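Side-chain contacts in TqaA (Penicillium aethiopicum, PDB 5DLK), which is a nonribosomal peptide synthetase whose terminal condensation-like domain, the part in this crystal, probably closes the peptide chain into a macrocycle: residues D131-C136 with Q409-A414; A209-H214 with D318-L323; L79-L84 with E168-T173; L23-D28 with H108-V113. All blocks are in the same frame, centred on the assembly; numbering follows the deposited sequence.

Contacts 1 and 3 lie on the same five-stranded mixed sheet, their centres 14 Å apart: helix 132-144 packs on one face beside edge strand 407-415, and helix 81-94 packs on the other. They touch through Pro132 and Cys136, which meet residues of strand 169-177. Contacts 2 and 4 form a second pair, 19 Å apart between centres, joined where helix 208-218 meets strand 108-115 and the N-terminal segment. The two pairs are 32 to 37 Å apart between centres. Along the chain, contacts 3 and 4 alternate, as do 1 and 3, while contact 2 is nested within contact 1. Distant parts of the sequence are thus interlocked in the condensation domain.

Contact 1. Residues D131-C136 with Q409-A414; sequences DPMEVC and QYSKFA
Phe413 and Met133 carry most of this helix-on-sheet contact, in which helix 132-144 lies on one face of a five-stranded mixed sheet and reaches its edge strand 407-415 through Met133 and Cys136. The strand comes from late in the sequence and completes a sheet built otherwise of early strands, a crossover familiar from condensation domains. The short helix and strand segments run nearly parallel, 19° apart, and the 11.3 Å between their axes is spanned mainly by the two long side chains.

Phenylalanine suits the strand end of that bridge: its flat ring spans the gap and offers apolar carbons to two helix residues at once. The Met133 sulfur sits 5.0 Å from the Phe413 ring centroid and 60° off its normal, an oblique Met-aromatic contact in which the two side chains slide past each other in opposite directions. An extended first torsion followed by a bend at chi2 (62°) brings Met133 SD to 3.9 Å from Phe413 CZ. One turn along, Cys136 comes up obliquely, its O 3.9 Å and its CB 4.2 Å from Phe413 CE2. Trp140 meets the same ring from further along the helix. At the helix start, Asp131 is the N-cap, its OD2 accepting from Glu134 N. Past SD, a further bend turns the methyl CE of Met133 toward the strand, where it ends 3.5 Å from Ser411 OG.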
loop_
_atom_site.group_PDB
_atom_site.type_symbol
_atom_site.label_atom_id
_atom_site.label_comp_id
_atom_site.label_asym_id
_atom_site.label_seq_id
_atom_site.Cartn_x
_atom_site.Cartn_y
_atom_site.Cartn_z
ATOM N N ASP A 131 -31.802 -1.224 -5.247
ATOM C CA ASP A 131 -30.763 -1.571 -4.277
ATOM C C ASP A 131 -29.610 -0.565 -4.293
ATOM O O ASP A 131 -28.985 -0.342 -5.329
ATOM C CB ASP A 131 -30.220 -2.976 -4.530
ATOM C CG ASP A 131 -29.025 -3.297 -3.643
ATOM O OD1 ASP A 131 -29.221 -3.610 -2.452
ATOM O OD2 ASP A 131 -27.881 -3.207 -4.132
ATOM N N PRO A 132 -29.322 0.032 -3.131
ATOM C CA PRO A 132 -28.315 1.091 -3.038
ATOM C C PRO A 132 -26.925 0.615 -3.474
ATOM O O PRO A 132 -26.202 1.387 -4.084
ATOM C CB PRO A 132 -28.313 1.454 -1.550
ATOM C CG PRO A 132 -29.559 0.881 -1.001
ATOM C CD PRO A 132 -29.885 -0.313 -1.817
ATOM N N MET A 133 -26.565 -0.632 -3.181
ATOM C CA MET A 133 -25.238 -1.107 -3.575
ATOM C C MET A 133 -25.140 -1.201 -5.101
ATOM O O MET A 133 -24.106 -0.861 -5.680
ATOM C CB MET A 133 -24.906 -2.459 -2.936
ATOM C CG MET A 133 -23.453 -2.904 -3.191
ATOM S SD MET A 133 -22.185 -1.800 -2.515
ATOM C CE MET A 133 -22.364 -2.079 -0.756
ATOM N N GLU A 134 -26.226 -1.616 -5.753
ATOM C CA GLU A 134 -26.241 -1.733 -7.208
ATOM C C GLU A 134 -26.106 -0.371 -7.883
ATOM O O GLU A 134 -25.526 -0.261 -8.967
ATOM C CB GLU A 134 -27.519 -2.439 -7.685
ATOM C CG GLU A 134 -27.549 -3.931 -7.317
ATOM C CD GLU A 134 -28.874 -4.595 -7.655
ATOM O OE1 GLU A 134 -29.608 -4.052 -8.513
ATOM O OE2 GLU A 134 -29.171 -5.662 -7.064
ATOM N N VAL A 135 -26.657 0.663 -7.258
ATOM C CA VAL A 135 -26.453 2.027 -7.736
ATOM C C VAL A 135 -24.968 2.409 -7.610
ATOM O O VAL A 135 -24.386 2.983 -8.528
ATOM C CB VAL A 135 -27.314 3.032 -6.949
ATOM C CG1 VAL A 135 -26.907 4.479 -7.265
ATOM C CG2 VAL A 135 -28.798 2.788 -7.254
ATOM N N CYS A 136 -24.387 2.110 -6.459
ATOM C CA CYS A 136 -22.965 2.387 -6.223
ATOM C C CYS A 136 -22.097 1.687 -7.269
ATOM O O CYS A 136 -21.159 2.278 -7.817
ATOM C CB CYS A 136 -22.545 1.940 -4.826
ATOM S SG CYS A 136 -23.223 2.889 -3.449
ATOM N N GLN A 409 -22.109 -3.236 7.593
ATOM C CA GLN A 409 -21.375 -4.284 6.885
ATOM C C GLN A 409 -20.371 -3.702 5.892
ATOM O O GLN A 409 -20.673 -2.748 5.171
ATOM C CB GLN A 409 -22.351 -5.214 6.159
ATOM C CG GLN A 409 -23.088 -6.183 7.084
ATOM C CD GLN A 409 -22.173 -7.270 7.630
ATOM O OE1 GLN A 409 -21.889 -7.317 8.828
ATOM N NE2 GLN A 409 -21.710 -8.154 6.746
ATOM N N TYR A 410 -19.182 -4.299 5.850
ATOM C CA TYR A 410 -18.092 -3.843 4.989
ATOM C C TYR A 410 -18.045 -4.573 3.656
ATOM O O TYR A 410 -18.283 -5.771 3.592
ATOM C CB TYR A 410 -16.750 -4.036 5.709
ATOM C CG TYR A 410 -15.517 -3.875 4.837
ATOM C CD1 TYR A 410 -14.905 -2.638 4.704
ATOM C CD2 TYR A 410 -14.945 -4.967 4.175
ATOM C CE1 TYR A 410 -13.764 -2.477 3.933
ATOM C CE2 TYR A 410 -13.798 -4.812 3.389
ATOM C CZ TYR A 410 -13.218 -3.562 3.279
ATOM O OH TYR A 410 -12.097 -3.374 2.510
ATOM N N SER A 411 -17.718 -3.840 2.598
ATOM C CA SER A 411 -17.362 -4.436 1.318
ATOM C C SER A 411 -16.544 -3.405 0.540
ATOM O O SER A 411 -16.411 -2.274 0.983
ATOM C CB SER A 411 -18.609 -4.871 0.535
ATOM O OG SER A 411 -19.377 -3.757 0.140
ATOM N N LYS A 412 -15.999 -3.773 -0.617
ATOM C CA LYS A 412 -15.209 -2.788 -1.357
ATOM C C LYS A 412 -15.199 -3.047 -2.844
ATOM O O LYS A 412 -15.485 -4.166 -3.302
ATOM C CB LYS A 412 -13.763 -2.753 -0.823
ATOM C CG LYS A 412 -12.985 -4.039 -1.103
ATOM C CD LYS A 412 -11.530 -3.916 -0.689
ATOM C CE LYS A 412 -10.810 -5.263 -0.843
ATOM N NZ LYS A 412 -10.978 -5.775 -2.210
ATOM N N PHE A 413 -14.910 -1.993 -3.600
ATOM C CA PHE A 413 -14.553 -2.107 -4.999
ATOM C C PHE A 413 -13.065 -1.728 -5.060
ATOM O O PHE A 413 -12.617 -0.879 -4.288
ATOM C CB PHE A 413 -15.338 -1.167 -5.905
ATOM C CG PHE A 413 -16.836 -1.194 -5.714
ATOM C CD1 PHE A 413 -17.522 -2.377 -5.503
ATOM C CD2 PHE A 413 -17.556 -0.001 -5.763
ATOM C CE1 PHE A 413 -18.918 -2.370 -5.350
ATOM C CE2 PHE A 413 -18.943 0.009 -5.602
ATOM C CZ PHE A 413 -19.614 -1.173 -5.397
ATOM N N ALA A 414 -12.322 -2.307 -5.996
ATOM C CA ALA A 414 -10.892 -1.990 -6.097
ATOM C C ALA A 414 -10.343 -2.150 -7.523
ATOM O O ALA A 414 -10.728 -3.063 -8.260
ATOM C CB ALA A 414 -10.103 -2.859 -5.119
#

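Contact 2. Residues A209-H214 with D318-L323; sequences AHYLYH and DNIESL
Tyr211 presents one edge of its ring to the end of Ile320: the methyl CD1 of Ile320 lies close to the ring plane, 3.6 Å from Tyr211 CD1 and 3.7 Å from Tyr211 CE1. With chi1 at -174°, Ile320 sends its longer branch away from its own backbone N, which carries CD1 across to the helix at a slant. Leu323 covers the tyrosine nearer the backbone, at a longer 4.2 Å, CD1 to Tyr211 CB. Branched aliphatic side chains suit, as they cover the carbon part of a tyrosine and make no demand on its hydroxyl, which is hydrogen-bonded to Gly312 O.

The loop 318-323, between strands 303-310 and 329-336 of the six-stranded sheet, meets helix 208-218, which packs on Leu52 of the three-stranded sheet, and so joins two parts of the condensation domain. Asn319 O accepts from both Ser322 N (2.9 Å) and Leu323 N (2.8 Å), so the chain coils through a tight turn that sets Ile320 and Leu323 on the tyrosine. Arg313 ties the turn by hydrogen bonds to Ile320 O and Leu323 O. The side chain of Ile320 is about 7 Å from that of Asn311, a phosphopantetheine-binding residue whose ligand is absent from this chain.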
loop_
_atom_site.group_PDB
_atom_site.type_symbol
_atom_site.label_atom_id
_atom_site.label_comp_id
_atom_site.label_asym_id
_atom_site.label_seq_id
_atom_site.Cartn_x
_atom_site.Cartn_y
_atom_site.Cartn_z
ATOM N N ALA A 209 2.534 14.483 5.622
ATOM C CA ALA A 209 3.567 15.481 5.359
ATOM C C ALA A 209 4.642 15.461 6.456
ATOM O O ALA A 209 5.828 15.614 6.165
ATOM C CB ALA A 209 2.955 16.877 5.229
ATOM N N HIS A 210 4.244 15.229 7.704
ATOM C CA HIS A 210 5.203 15.225 8.814
ATOM C C HIS A 210 6.131 14.003 8.786
ATOM O O HIS A 210 7.254 14.043 9.279
ATOM C CB HIS A 210 4.460 15.291 10.144
ATOM C CG HIS A 210 3.618 16.518 10.290
ATOM N ND1 HIS A 210 2.437 16.536 11.002
ATOM C CD2 HIS A 210 3.775 17.767 9.791
ATOM C CE1 HIS A 210 1.909 17.744 10.941
ATOM N NE2 HIS A 210 2.702 18.511 10.213
ATOM N N TYR A 211 5.645 12.913 8.215
ATOM C CA TYR A 211 6.492 11.761 7.941
ATOM C C TYR A 211 7.579 12.140 6.942
ATOM O O TYR A 211 8.761 11.828 7.144
ATOM C CB TYR A 211 5.631 10.617 7.406
ATOM C CG TYR A 211 6.385 9.362 7.026
ATOM C CD1 TYR A 211 6.745 8.430 7.985
ATOM C CD2 TYR A 211 6.701 9.100 5.696
ATOM C CE1 TYR A 211 7.410 7.263 7.634
ATOM C CE2 TYR A 211 7.377 7.952 5.340
ATOM C CZ TYR A 211 7.727 7.038 6.314
ATOM O OH TYR A 211 8.393 5.886 5.963
ATOM N N LEU A 212 7.176 12.833 5.884
ATOM C CA LEU A 212 8.101 13.257 4.842
ATOM C C LEU A 212 9.150 14.246 5.381
ATOM O O LEU A 212 10.342 14.118 5.078
ATOM C CB LEU A 212 7.342 13.863 3.665
ATOM C CG LEU A 212 6.408 12.891 2.925
ATOM C CD1 LEU A 212 5.816 13.547 1.693
ATOM C CD2 LEU A 212 7.165 11.609 2.566
ATOM N N TYR A 213 8.724 15.223 6.181
ATOM C CA TYR A 213 9.692 16.158 6.781
ATOM C C TYR A 213 10.676 15.431 7.695
ATOM O O TYR A 213 11.884 15.714 7.685
ATOM C CB TYR A 213 8.971 17.269 7.561
ATOM C CG TYR A 213 8.301 18.274 6.647
ATOM C CD1 TYR A 213 9.045 19.014 5.736
ATOM C CD2 TYR A 213 6.924 18.482 6.693
ATOM C CE1 TYR A 213 8.435 19.931 4.882
ATOM C CE2 TYR A 213 6.306 19.396 5.849
ATOM C CZ TYR A 213 7.064 20.118 4.948
ATOM O OH TYR A 213 6.468 21.029 4.103
ATOM N N HIS A 214 10.164 14.495 8.484
ATOM C CA HIS A 214 11.011 13.716 9.383
ATOM C C HIS A 214 12.050 12.865 8.629
ATOM O O HIS A 214 13.208 12.786 9.058
ATOM C CB HIS A 214 10.146 12.836 10.273
ATOM C CG HIS A 214 10.875 12.263 11.443
ATOM N ND1 HIS A 214 11.728 11.184 11.333
ATOM C CD2 HIS A 214 10.897 12.631 12.746
ATOM C CE1 HIS A 214 12.234 10.903 12.522
ATOM N NE2 HIS A 214 11.744 11.764 13.396
ATOM N N ASP A 318 6.642 10.814 16.544
ATOM C CA ASP A 318 5.358 10.748 17.228
ATOM C C ASP A 318 4.273 10.315 16.257
ATOM O O ASP A 318 4.235 10.782 15.113
ATOM C CB ASP A 318 5.000 12.097 17.855
ATOM C CG ASP A 318 5.975 12.513 18.943
ATOM O OD1 ASP A 318 6.555 11.622 19.600
ATOM O OD2 ASP A 318 6.162 13.733 19.139
ATOM N N ASN A 319 3.417 9.408 16.721
ATOM C CA ASN A 319 2.266 8.913 15.962
ATOM C C ASN A 319 2.626 8.121 14.711
ATOM O O ASN A 319 1.778 7.931 13.839
ATOM C CB ASN A 319 1.349 10.072 15.566
ATOM C CG ASN A 319 0.906 10.885 16.755
ATOM O OD1 ASN A 319 0.634 10.336 17.825
ATOM N ND2 ASN A 319 0.849 12.202 16.585
ATOM N N ILE A 320 3.872 7.653 14.624
ATOM C CA ILE A 320 4.299 6.874 13.463
ATOM C C ILE A 320 3.393 5.650 13.280
ATOM O O ILE A 320 3.123 5.226 12.157
ATOM C CB ILE A 320 5.793 6.440 13.588
ATOM C CG1 ILE A 320 6.282 5.757 12.307
ATOM C CG2 ILE A 320 6.009 5.530 14.787
ATOM C CD1 ILE A 320 6.127 6.599 11.064
ATOM N N GLU A 321 2.897 5.124 14.394
ATOM C CA GLU A 321 2.045 3.937 14.416
ATOM C C GLU A 321 0.648 4.188 13.861
ATOM O O GLU A 321 -0.041 3.251 13.459
ATOM C CB GLU A 321 1.932 3.407 15.854
ATOM C CG GLU A 321 1.411 4.435 16.880
ATOM C CD GLU A 321 2.503 5.381 17.395
ATOM O OE1 GLU A 321 3.700 5.095 17.171
ATOM O OE2 GLU A 321 2.166 6.410 18.027
ATOM N N SER A 322 0.228 5.449 13.841
ATOM C CA SER A 322 -1.170 5.752 13.560
ATOM C C SER A 322 -1.416 6.837 12.501
ATOM O O SER A 322 -2.561 7.038 12.094
ATOM C CB SER A 322 -1.869 6.149 14.867
ATOM O OG SER A 322 -1.301 7.329 15.404
ATOM N N LEU A 323 -0.373 7.531 12.048
ATOM C CA LEU A 323 -0.591 8.593 11.065
ATOM C C LEU A 323 -1.094 7.978 9.766
ATOM O O LEU A 323 -0.669 6.881 9.377
ATOM C CB LEU A 323 0.678 9.424 10.828
ATOM C CG LEU A 323 1.923 8.829 10.159
ATOM C CD1 LEU A 323 1.900 9.047 8.656
ATOM C CD2 LEU A 323 3.177 9.457 10.759
#

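Contact 3. Residues L79-L84 with E168-T173; sequences LNMDRL and EHVVLT
Leu79 and Val170 meet where the chain leading into helix 81-94 passes over the start of strand 169-177. The backbones are somewhat closer at the Leu79 end, 7.0 Å between Leu79 CA and Glu168 CA against 8.8 Å between Leu84 CA and Leu172 CA. Alternation along the strand turns Val170 and Leu172 to the helix, while Val171 and Thr173 face the other way, onto helix 132-144, so the sheet is covered on both faces as in an alpha/beta sandwich.

Val170 is the centre of the packing. Leu79 crosses it at about a right angle and lays CD2 over the fork of the valine, 3.9 Å from Val170 CB and nearly as near both methyls. Met81 comes tip to tip with the same residue, its SD 3.9 Å from Val170 CG2; the bend at chi2, -75°, turns the flexible chain so that the sulfur reaches it. Further on, Leu84 CD1 and Leu172 CD2 are just in contact at 4.5 Å, where Tyr197 and Phe193 of helix 186-197 also pack. Asn80 is the N-cap: Arg83 N donates to its OD1 at 3.2 Å, from well above the carbonyl plane. Since carbon and sulfur alone meet across the interface and no hydrogen bond spans it, its fit rests on shape and on the exclusion of water.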
loop_
_atom_site.group_PDB
_atom_site.type_symbol
_atom_site.label_atom_id
_atom_site.label_comp_id
_atom_site.label_asym_id
_atom_site.label_seq_id
_atom_site.Cartn_x
_atom_site.Cartn_y
_atom_site.Cartn_z
ATOM N N LEU A 79 -29.881 5.500 12.451
ATOM C CA LEU A 79 -28.916 6.255 11.658
ATOM C C LEU A 79 -29.238 7.741 11.625
ATOM O O LEU A 79 -30.371 8.138 11.375
ATOM C CB LEU A 79 -28.846 5.712 10.227
ATOM C CG LEU A 79 -27.789 6.399 9.352
ATOM C CD1 LEU A 79 -26.388 6.246 9.968
ATOM C CD2 LEU A 79 -27.816 5.871 7.919
ATOM N N ASN A 80 -28.227 8.562 11.881
ATOM C CA ASN A 80 -28.375 10.002 11.800
ATOM C C ASN A 80 -27.670 10.528 10.552
ATOM O O ASN A 80 -26.448 10.681 10.543
ATOM C CB ASN A 80 -27.822 10.652 13.068
ATOM C CG ASN A 80 -28.089 12.139 13.137
ATOM O OD1 ASN A 80 -28.178 12.826 12.118
ATOM N ND2 ASN A 80 -28.210 12.653 14.355
ATOM N N MET A 81 -28.444 10.801 9.505
ATOM C CA MET A 81 -27.880 11.182 8.211
ATOM C C MET A 81 -27.064 12.474 8.257
ATOM O O MET A 81 -26.012 12.565 7.610
ATOM C CB MET A 81 -28.989 11.299 7.166
ATOM C CG MET A 81 -29.653 9.974 6.840
ATOM S SD MET A 81 -28.655 8.888 5.788
ATOM C CE MET A 81 -28.810 9.716 4.206
ATOM N N ASP A 82 -27.521 13.466 9.021
ATOM C CA ASP A 82 -26.760 14.710 9.140
ATOM C C ASP A 82 -25.416 14.485 9.832
ATOM O O ASP A 82 -24.407 15.071 9.445
ATOM C CB ASP A 82 -27.553 15.774 9.900
ATOM C CG ASP A 82 -28.516 16.528 9.006
ATOM O OD1 ASP A 82 -28.432 16.355 7.768
ATOM O OD2 ASP A 82 -29.350 17.298 9.535
ATOM N N ARG A 83 -25.407 13.641 10.857
ATOM C CA ARG A 83 -24.179 13.357 11.584
ATOM C C ARG A 83 -23.208 12.573 10.702
ATOM O O ARG A 83 -22.002 12.791 10.747
ATOM C CB ARG A 83 -24.476 12.581 12.868
ATOM C CG ARG A 83 -23.272 12.426 13.785
ATOM C CD ARG A 83 -23.565 12.983 15.158
ATOM N NE ARG A 83 -24.725 12.328 15.752
ATOM C CZ ARG A 83 -25.306 12.720 16.880
ATOM N NH1 ARG A 83 -24.836 13.772 17.534
ATOM N NH2 ARG A 83 -26.363 12.064 17.349
ATOM N N LEU A 84 -23.749 11.656 9.909
ATOM C CA LEU A 84 -22.959 10.931 8.930
ATOM C C LEU A 84 -22.263 11.911 7.981
ATOM O O LEU A 84 -21.052 11.822 7.763
ATOM C CB LEU A 84 -23.846 9.959 8.153
ATOM C CG LEU A 84 -23.230 8.657 7.658
ATOM C CD1 LEU A 84 -22.604 7.858 8.813
ATOM C CD2 LEU A 84 -24.300 7.849 6.949
ATOM N N GLU A 168 -33.302 3.904 6.178
ATOM C CA GLU A 168 -32.980 2.840 7.127
ATOM C C GLU A 168 -32.180 1.723 6.444
ATOM O O GLU A 168 -31.881 0.687 7.042
ATOM C CB GLU A 168 -34.258 2.294 7.763
ATOM C CG GLU A 168 -35.090 3.397 8.416
ATOM C CD GLU A 168 -36.291 2.879 9.197
ATOM O OE1 GLU A 168 -36.811 1.792 8.856
ATOM O OE2 GLU A 168 -36.712 3.571 10.155
ATOM N N HIS A 169 -31.862 1.954 5.175
ATOM C CA HIS A 169 -30.940 1.123 4.401
ATOM C C HIS A 169 -30.143 2.079 3.524
ATOM O O HIS A 169 -30.680 2.690 2.597
ATOM C CB HIS A 169 -31.676 0.079 3.565
ATOM C CG HIS A 169 -30.777 -0.780 2.725
ATOM N ND1 HIS A 169 -31.252 -1.829 1.969
ATOM C CD2 HIS A 169 -29.439 -0.740 2.515
ATOM C CE1 HIS A 169 -30.245 -2.399 1.328
ATOM N NE2 HIS A 169 -29.134 -1.755 1.640
ATOM N N VAL A 170 -28.860 2.215 3.838
ATOM C CA VAL A 170 -28.032 3.261 3.263
ATOM C C VAL A 170 -26.637 2.678 2.971
ATOM O O VAL A 170 -26.170 1.836 3.720
ATOM C CB VAL A 170 -27.950 4.455 4.240
ATOM C CG1 VAL A 170 -26.696 5.249 4.056
ATOM C CG2 VAL A 170 -29.196 5.345 4.129
ATOM N N VAL A 171 -26.006 3.084 1.872
ATOM C CA VAL A 171 -24.595 2.722 1.648
ATOM C C VAL A 171 -23.753 3.989 1.634
ATOM O O VAL A 171 -24.051 4.928 0.903
ATOM C CB VAL A 171 -24.383 1.935 0.330
ATOM C CG1 VAL A 171 -22.871 1.646 0.100
ATOM C CG2 VAL A 171 -25.164 0.626 0.355
ATOM N N LEU A 172 -22.710 4.006 2.464
ATOM C CA LEU A 172 -21.748 5.095 2.475
ATOM C C LEU A 172 -20.493 4.596 1.789
ATOM O O LEU A 172 -20.015 3.526 2.147
ATOM C CB LEU A 172 -21.432 5.520 3.903
ATOM C CG LEU A 172 -20.201 6.402 4.118
ATOM C CD1 LEU A 172 -20.441 7.800 3.596
ATOM C CD2 LEU A 172 -19.840 6.412 5.590
ATOM N N THR A 173 -19.979 5.326 0.796
ATOM C CA THR A 173 -18.688 4.934 0.214
ATOM C C THR A 173 -17.628 6.028 0.338
ATOM O O THR A 173 -17.911 7.234 0.333
ATOM C CB THR A 173 -18.822 4.509 -1.272
ATOM O OG1 THR A 173 -18.823 5.655 -2.129
ATOM C CG2 THR A 173 -20.112 3.692 -1.492
#

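Contact 4. Residues L23-D28 with H108-V113; sequences LSPIKD and HPIQLV
Ile110 takes the whole of this contact on the strand side, and every touch across it is apolar. Pro25 lays its ring obliquely over one branch, with CG 3.6 Å from Ile110 CG2. Ile26 crosses the other branch at about a right angle: its CD1 is 3.4 Å from Ile110 CD1, tighter than usual for two carbons. Ile110 can serve both because its chi1 of 54° sets CG1 between the backbone N and the carbonyl carbon, with CG2 spread to a separate side. Beta-branching suits a strand residue that must give two methyls to two partners. With an alanine in its place both methyls are lost, and Pro25 CG and Ile26 CD1 would probably face a gap, the N-terminal segment sitting less firmly on the sheet.

The polar bonds lie within the segment or reach past it. Ser24 OG donates to Ile26 O at 2.9 Å, on a lone pair in the carbonyl plane, and so braces the bend through Pro25, whose ring limits the backbone there. Asp28 is the N-cap of helix 29-38, through a weak bond to Ala31 N. On the strand, Gln111 looks to the other face and is hydrogen-bonded to Pro53 O and Gln58.

The arrangement is that of the N-terminal segment 23-28 folded over one face of a three-stranded antiparallel sheet, touching Ile110 of its middle strand, Leu51 of strand 47-53 and His105 of strand 100-105.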
loop_
_atom_site.group_PDB
_atom_site.type_symbol
_atom_site.label_atom_id
_atom_site.label_comp_id
_atom_site.label_asym_id
_atom_site.label_seq_id
_atom_site.Cartn_x
_atom_site.Cartn_y
_atom_site.Cartn_z
ATOM N N LEU A 23 10.089 21.772 1.151
ATOM C CA LEU A 23 10.466 20.715 0.214
ATOM C C LEU A 23 9.813 20.882 -1.153
ATOM O O LEU A 23 9.878 19.981 -1.984
ATOM C CB LEU A 23 10.110 19.341 0.788
ATOM C CG LEU A 23 10.752 19.013 2.131
ATOM C CD1 LEU A 23 10.204 17.709 2.695
ATOM C CD2 LEU A 23 12.280 18.956 1.986
ATOM N N SER A 24 9.183 22.032 -1.397
ATOM C CA SER A 24 8.511 22.251 -2.674
ATOM C C SER A 24 9.493 22.330 -3.843
ATOM O O SER A 24 10.430 23.120 -3.813
ATOM C CB SER A 24 7.674 23.534 -2.627
ATOM O OG SER A 24 7.277 23.909 -3.934
ATOM N N PRO A 25 9.287 21.506 -4.882
ATOM C CA PRO A 25 10.135 21.658 -6.072
ATOM C C PRO A 25 9.649 22.791 -6.975
ATOM O O PRO A 25 10.223 23.024 -8.039
ATOM C CB PRO A 25 10.003 20.302 -6.775
ATOM C CG PRO A 25 8.690 19.775 -6.331
ATOM C CD PRO A 25 8.453 20.290 -4.938
ATOM N N ILE A 26 8.596 23.478 -6.534
ATOM C CA ILE A 26 7.961 24.561 -7.284
ATOM C C ILE A 26 8.417 25.886 -6.702
ATOM O O ILE A 26 8.264 26.109 -5.498
ATOM C CB ILE A 26 6.412 24.546 -7.195
ATOM C CG1 ILE A 26 5.806 23.350 -7.899
ATOM C CG2 ILE A 26 5.847 25.780 -7.881
ATOM C CD1 ILE A 26 5.978 22.085 -7.143
ATOM N N LYS A 27 8.950 26.767 -7.540
ATOM C CA LYS A 27 9.319 28.102 -7.078
ATOM C C LYS A 27 8.120 28.846 -6.462
ATOM O O LYS A 27 8.250 29.487 -5.422
ATOM C CB LYS A 27 9.940 28.908 -8.234
ATOM C CG LYS A 27 8.953 29.391 -9.306
ATOM C CD LYS A 27 9.561 30.444 -10.239
ATOM C CE LYS A 27 10.713 31.206 -9.591
ATOM N NZ LYS A 27 10.932 32.540 -10.227
ATOM N N ASP A 28 6.949 28.716 -7.081
ATOM C CA ASP A 28 5.767 29.464 -6.660
ATOM C C ASP A 28 4.536 28.561 -6.529
ATOM O O ASP A 28 3.743 28.446 -7.467
ATOM C CB ASP A 28 5.497 30.599 -7.653
ATOM C CG ASP A 28 4.414 31.550 -7.185
ATOM O OD1 ASP A 28 3.929 31.405 -6.038
ATOM O OD2 ASP A 28 4.068 32.465 -7.963
ATOM N N HIS A 108 7.304 14.809 -12.707
ATOM C CA HIS A 108 7.327 13.833 -11.625
ATOM C C HIS A 108 6.440 14.480 -10.585
ATOM O O HIS A 108 6.462 15.707 -10.408
ATOM C CB HIS A 108 8.729 13.469 -11.024
ATOM C CG HIS A 108 9.932 13.996 -11.753
ATOM N ND1 HIS A 108 11.111 14.221 -11.060
ATOM C CD2 HIS A 108 10.084 14.632 -12.958
ATOM C CE1 HIS A 108 11.989 14.815 -11.844
ATOM N NE2 HIS A 108 11.383 15.090 -13.005
ATOM N N PRO A 109 5.766 13.632 -9.792
ATOM C CA PRO A 109 4.548 13.981 -9.062
ATOM C C PRO A 109 4.755 14.755 -7.757
ATOM O O PRO A 109 5.680 14.507 -6.996
ATOM C CB PRO A 109 3.932 12.612 -8.779
ATOM C CG PRO A 109 5.093 11.679 -8.637
ATOM C CD PRO A 109 6.155 12.221 -9.557
ATOM N N ILE A 110 3.857 15.700 -7.513
ATOM C CA ILE A 110 3.891 16.486 -6.296
ATOM C C ILE A 110 2.542 16.398 -5.634
ATOM O O ILE A 110 1.547 16.131 -6.303
ATOM C CB ILE A 110 4.222 17.959 -6.582
ATOM C CG1 ILE A 110 3.254 18.502 -7.619
ATOM C CG2 ILE A 110 5.645 18.081 -7.108
ATOM C CD1 ILE A 110 3.367 20.010 -7.843
ATOM N N GLN A 111 2.493 16.608 -4.330
ATOM C CA GLN A 111 1.199 16.632 -3.680
ATOM C C GLN A 111 0.921 18.020 -3.074
ATOM O O GLN A 111 1.777 18.632 -2.449
ATOM C CB GLN A 111 1.100 15.507 -2.641
ATOM C CG GLN A 111 2.107 15.527 -1.543
ATOM C CD GLN A 111 2.284 14.160 -0.861
ATOM O OE1 GLN A 111 1.325 13.486 -0.485
ATOM N NE2 GLN A 111 3.534 13.781 -0.655
ATOM N N LEU A 112 -0.274 18.530 -3.359
ATOM C CA LEU A 112 -0.732 19.807 -2.822
ATOM C C LEU A 112 -1.673 19.519 -1.668
ATOM O O LEU A 112 -2.737 18.942 -1.865
ATOM C CB LEU A 112 -1.439 20.635 -3.902
ATOM C CG LEU A 112 -0.610 21.275 -5.020
ATOM C CD1 LEU A 112 -0.095 20.251 -6.029
ATOM C CD2 LEU A 112 -1.404 22.351 -5.728
ATOM N N VAL A 113 -1.262 19.889 -0.464
ATOM C CA VAL A 113 -2.104 19.731 0.701
ATOM C C VAL A 113 -3.018 20.952 0.768
ATOM O O VAL A 113 -2.544 22.073 0.862
ATOM C CB VAL A 113 -1.293 19.612 1.992
ATOM C CG1 VAL A 113 -2.210 19.322 3.168
ATOM C CG2 VAL A 113 -0.220 18.510 1.859
#